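Local coordinates for protein Alpha/beta fold hydrolase (PDB 6I8W) that hydrolyses phospholipids as a membrane phospholipase A, a bacterial virulence factor of the alpha/beta hydrolase fold, at residues Arg35-Leu40 against Phe81-Thr86; Gly58-Pro63 against Arg88-Ala93. All blocks are in the same frame, centred on the assembly; numbering follows the deposited sequence.

How the contacts relate
Both contacts lie on the same side of the chain's centre, with their own centres 11 Å apart. Contact 1 joins the end of the long N-terminal helix 3-38 to helix 79-82 and the turn after it. Contact 2 ties the loop between strands 50-57 and 64-68 to the start of strand 90-94 in the alpha/beta hydrolase sheet. The chain runs from helix 79-82 into that strand, and Val91 links the two sites: its CG2 lies 3.7 Å from Thr86 CG2, and its CG1 lies 4.1 Å from Ala82 CB. Tyr89 of contact 2 reaches a bound carbon dioxide. The side chain of Leu37 in contact 1 is about 5 Å from a bound octyl glucoside.

Contact 1 (Arg35-Leu40 against Phe81-Thr86)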
# COMPACT_ATOMS: atom_id res chain seq x y z
N ARG A 35 13.86 -4.42 -5.37
CA ARG A 35 13.11 -4.66 -6.61
C ARG A 35 13.78 -5.77 -7.44
O ARG A 35 13.10 -6.62 -8.02
CB ARG A 35 12.99 -3.37 -7.44
CG ARG A 35 12.15 -2.28 -6.74
CD ARG A 35 12.22 -0.95 -7.48
NE ARG A 35 11.41 0.08 -6.83
CZ ARG A 35 11.24 1.30 -7.30
NH1 ARG A 35 11.82 1.66 -8.44
NH2 ARG A 35 10.48 2.17 -6.64
N GLY A 36 15.11 -5.74 -7.52
CA GLY A 36 15.84 -6.73 -8.29
C GLY A 36 15.62 -8.14 -7.74
O GLY A 36 15.42 -9.09 -8.49
N LEU A 37 15.67 -8.27 -6.42
CA LEU A 37 15.42 -9.57 -5.80
C LEU A 37 14.00 -10.07 -6.06
O LEU A 37 13.77 -11.26 -6.15
CB LEU A 37 15.69 -9.53 -4.29
CG LEU A 37 17.16 -9.43 -3.86
CD1 LEU A 37 17.22 -9.14 -2.37
CD2 LEU A 37 17.94 -10.73 -4.19
N ALA A 38 13.06 -9.15 -6.22
CA ALA A 38 11.67 -9.53 -6.46
C ALA A 38 11.38 -9.72 -7.93
O ALA A 38 10.29 -10.18 -8.30
CB ALA A 38 10.75 -8.49 -5.88
N GLY A 39 12.34 -9.36 -8.79
CA GLY A 39 12.13 -9.42 -10.22
C GLY A 39 11.17 -8.33 -10.72
O GLY A 39 10.46 -8.55 -11.69
N LEU A 40 11.15 -7.18 -10.05
CA LEU A 40 10.26 -6.07 -10.43
C LEU A 40 11.04 -4.90 -11.03
O LEU A 40 12.13 -4.60 -10.58
CB LEU A 40 9.50 -5.56 -9.21
CG LEU A 40 8.57 -6.59 -8.55
CD1 LEU A 40 8.09 -6.08 -7.19
CD2 LEU A 40 7.38 -6.86 -9.48
N PHE A 81 7.02 -9.33 -0.51
CA PHE A 81 5.82 -10.14 -0.69
C PHE A 81 5.74 -10.67 -2.12
O PHE A 81 5.32 -11.79 -2.35
CB PHE A 81 4.59 -9.28 -0.34
CG PHE A 81 3.25 -9.92 -0.62
CD1 PHE A 81 2.67 -10.77 0.31
CD2 PHE A 81 2.51 -9.58 -1.74
CE1 PHE A 81 1.40 -11.32 0.10
CE2 PHE A 81 1.27 -10.11 -1.97
CZ PHE A 81 0.71 -10.99 -1.05
N ALA A 82 6.12 -9.83 -3.07
CA ALA A 82 6.00 -10.13 -4.49
C ALA A 82 7.08 -11.10 -4.96
O ALA A 82 6.91 -11.80 -5.95
CB ALA A 82 6.08 -8.82 -5.32
N ARG A 83 8.19 -11.15 -4.24
CA ARG A 83 9.33 -11.96 -4.63
C ARG A 83 8.94 -13.43 -4.94
O ARG A 83 9.28 -13.94 -6.01
CB ARG A 83 10.40 -11.88 -3.55
CG ARG A 83 11.63 -12.73 -3.78
CD ARG A 83 12.84 -12.03 -3.20
NE ARG A 83 13.87 -12.94 -2.69
CZ ARG A 83 14.70 -13.65 -3.44
NH1 ARG A 83 14.60 -13.60 -4.76
NH2 ARG A 83 15.62 -14.43 -2.87
N PRO A 84 8.22 -14.11 -4.02
CA PRO A 84 7.89 -15.50 -4.42
C PRO A 84 6.77 -15.61 -5.46
O PRO A 84 6.51 -16.70 -5.96
CB PRO A 84 7.46 -16.16 -3.11
CG PRO A 84 6.94 -15.04 -2.29
CD PRO A 84 7.84 -13.86 -2.62
N LEU A 85 6.10 -14.51 -5.76
CA LEU A 85 4.96 -14.51 -6.67
C LEU A 85 5.32 -14.30 -8.14
O LEU A 85 4.58 -14.74 -9.02
CB LEU A 85 3.96 -13.40 -6.25
CG LEU A 85 3.46 -13.54 -4.82
CD1 LEU A 85 2.50 -12.40 -4.46
CD2 LEU A 85 2.78 -14.89 -4.69
N THR A 86 6.44 -13.63 -8.42
CA THR A 86 6.75 -13.29 -9.80
C THR A 86 7.19 -14.50 -10.63
O THR A 86 7.22 -14.43 -11.85
CB THR A 86 7.85 -12.21 -9.89
OG1 THR A 86 8.96 -12.58 -9.07
CG2 THR A 86 7.33 -10.87 -9.40
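Ala38 and Arg83 meet where helix 3-38 ends in a Schellman motif, with Gly39 at positive phi just beyond the helix. Their CA atoms are 3.8 Å apart, so the two backbones come close.

Two hydrogen bonds bridge the segments, and both use carbonyls of the last helical turn. Arg83 NH1 donates to Leu37 O over 2.8 Å. This bond belongs to one of two deposited conformers of Arg83 and is therefore not certain. It is bent, with 139° at the hydrogen, and the oxygen sits out of the guanidinium plane. Thr86 OG1 donates to Ala38 O, also over 2.8 Å. This hydroxyl lies above the carbonyl plane, not on a lone pair. Chi1 of 50° sets OG1 between the backbone N and the carbonyl carbon of Thr86.

Carbon packing surrounds these bonds. In the same Arg83 conformer, bends at chi2 and chi3 bring NH1 round to the carbonyl, and Leu37 CB lies over one guanidinium face. The Leu40 branches make separate contacts: CD1 packs on Ala82 CB at 3.9 Å, and CD2 meets the Thr86 methyl.

Arg35, on the same last turns of the helix, forms salt bridges with Glu42 and Asp76. On the far segment, Phe81 and Pro84 pack on helix 293-308. The Thr86 methyl CG2 also comes within 3.2 Å of Ala38 O.

Contact 2 (Gly58-Pro63 against Arg88-Ala93); sequences GSEKNP and RYHVVA. With CO2 (carbon dioxide), chain H.
The His90 ring carries Glu60 CG over one face, offset toward the rim. This CH-pi contact has CG 4.2 Å from the ring centroid. Chi1 of 174° puts His90 CG opposite its backbone N, and the ring runs alongside Glu60. The two side chains point the same way, with carboxylate and ring planes 56° apart. Gly58 O lies at the edge of the imidazole. Both ring nitrogens have hydrogen-bond partners outside the two segments: ND1 pairs with Thr64 and NE2 with Glu56, which should fix the ring's rotation. The Tyr89 ring has Pro63 O at its edge, in the ring plane. Pro63 CB packs against CD1 of this ring at 4.1 Å. O2 of the bound carbon dioxide also lies at the ring edge, near its plane, where it accepts from Tyr89 OH over 2.9 Å. Gln301 also hydrogen-bonds this hydroxyl, and His132, Leu304 and Arg308 complete the pocket.

The loop 58-63 connects strands 50-57 and 64-68, the neighbours of strand 90-94 in the alpha/beta hydrolase sheet. It contains a type I turn from Ser59 to Asn62, and Ser59 OG accepts from Lys61 N in an ST turn.

The cross-segment backbone bond runs from His90 N to Pro63 O, 2.9 Å long with 156° at the hydrogen. It continues the parallel pairing of strands 64-68 and 90-94. On the side of strand 50-57, just past its end, Gly58 CA makes a nearly straight C-H...O contact with Tyr89 O. A water accepts from Ser59 N and Asn62 ND2, and donates weakly to Tyr89 O. Asn62 CB packs 3.3 Å from Arg88 O. Arg88 forms a salt bridge with Asp305 through NH2.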
# COMPACT_ATOMS: atom_id res chain seq x y z
N GLY A 58 7.44 -10.77 -13.69
CA GLY A 58 6.83 -12.02 -14.08
C GLY A 58 6.46 -12.02 -15.55
O GLY A 58 6.62 -11.03 -16.24
N SER A 59 5.95 -13.15 -16.03
CA SER A 59 5.58 -13.26 -17.44
C SER A 59 4.16 -12.80 -17.70
O SER A 59 3.24 -13.18 -16.98
CB SER A 59 5.72 -14.71 -17.91
OG SER A 59 5.00 -14.90 -19.11
N GLU A 60 3.98 -12.02 -18.76
CA GLU A 60 2.66 -11.55 -19.17
C GLU A 60 1.74 -12.69 -19.62
O GLU A 60 0.54 -12.48 -19.80
CB GLU A 60 2.78 -10.51 -20.29
CG GLU A 60 3.49 -9.24 -19.85
CD GLU A 60 3.59 -8.22 -20.96
OE1 GLU A 60 2.96 -8.41 -22.03
OE2 GLU A 60 4.31 -7.21 -20.77
N LYS A 61 2.29 -13.89 -19.80
CA LYS A 61 1.46 -15.05 -20.12
C LYS A 61 0.76 -15.62 -18.88
O LYS A 61 -0.16 -16.43 -18.99
CB LYS A 61 2.32 -16.15 -20.76
CG LYS A 61 3.18 -15.68 -21.92
CD LYS A 61 4.15 -16.77 -22.35
CE LYS A 61 4.98 -16.35 -23.55
NZ LYS A 61 6.02 -17.36 -23.88
N ASN A 62 1.21 -15.19 -17.70
CA ASN A 62 0.66 -15.70 -16.46
C ASN A 62 -0.42 -14.77 -15.92
O ASN A 62 -0.52 -13.63 -16.35
CB ASN A 62 1.79 -15.92 -15.45
CG ASN A 62 2.62 -17.16 -15.79
OD1 ASN A 62 2.11 -18.08 -16.41
ND2 ASN A 62 3.88 -17.18 -15.37
N PRO A 63 -1.27 -15.27 -15.00
CA PRO A 63 -2.35 -14.41 -14.49
C PRO A 63 -1.77 -13.19 -13.78
O PRO A 63 -0.70 -13.26 -13.17
CB PRO A 63 -3.10 -15.32 -13.51
CG PRO A 63 -2.77 -16.72 -13.95
CD PRO A 63 -1.36 -16.64 -14.46
N ARG A 88 5.43 -17.26 -10.82
CA ARG A 88 4.20 -17.88 -11.33
C ARG A 88 3.15 -16.87 -11.80
O ARG A 88 2.18 -17.25 -12.45
CB ARG A 88 3.60 -18.78 -10.25
CG ARG A 88 4.46 -19.99 -9.94
CD ARG A 88 3.89 -20.79 -8.77
NE ARG A 88 2.51 -21.21 -9.01
CZ ARG A 88 1.71 -21.70 -8.08
NH1 ARG A 88 2.14 -21.84 -6.83
NH2 ARG A 88 0.47 -22.06 -8.39
N TYR A 89 3.35 -15.60 -11.47
CA TYR A 89 2.36 -14.57 -11.78
C TYR A 89 2.97 -13.36 -12.45
O TYR A 89 4.16 -13.10 -12.31
CB TYR A 89 1.60 -14.12 -10.51
CG TYR A 89 0.81 -15.24 -9.89
CD1 TYR A 89 -0.44 -15.59 -10.40
CD2 TYR A 89 1.32 -15.98 -8.83
CE1 TYR A 89 -1.16 -16.65 -9.86
CE2 TYR A 89 0.61 -17.04 -8.28
CZ TYR A 89 -0.64 -17.36 -8.80
OH TYR A 89 -1.36 -18.41 -8.26
N HIS A 90 2.12 -12.64 -13.18
CA HIS A 90 2.45 -11.33 -13.69
C HIS A 90 2.07 -10.34 -12.61
O HIS A 90 0.89 -10.07 -12.40
CB HIS A 90 1.70 -11.07 -15.00
CG HIS A 90 1.86 -9.68 -15.53
ND1 HIS A 90 0.79 -8.90 -15.89
CD2 HIS A 90 2.97 -8.95 -15.80
CE1 HIS A 90 1.22 -7.74 -16.35
NE2 HIS A 90 2.54 -7.75 -16.31
N VAL A 91 3.06 -9.82 -11.89
CA VAL A 91 2.77 -9.00 -10.72
C VAL A 91 2.87 -7.52 -11.07
O VAL A 91 3.84 -7.08 -11.71
CB VAL A 91 3.71 -9.33 -9.56
CG1 VAL A 91 3.43 -8.40 -8.36
CG2 VAL A 91 3.59 -10.84 -9.17
N VAL A 92 1.85 -6.76 -10.69
CA VAL A 92 1.84 -5.31 -10.91
C VAL A 92 1.52 -4.61 -9.59
O VAL A 92 0.56 -4.96 -8.89
CB VAL A 92 0.83 -4.90 -12.00
CG1 VAL A 92 0.78 -3.35 -12.19
CG2 VAL A 92 1.14 -5.60 -13.31
N ALA A 93 2.34 -3.63 -9.22
CA ALA A 93 2.07 -2.82 -8.03
C ALA A 93 2.16 -1.34 -8.41
O ALA A 93 3.23 -0.87 -8.80
CB ALA A 93 3.06 -3.17 -6.91
C CO2 H . -4.58 -19.16 -9.55
O1 CO2 H . -5.62 -18.92 -9.20
O2 CO2 H . -3.53 -19.40 -9.89
O HOH W 1 5.52 -15.07 -14.03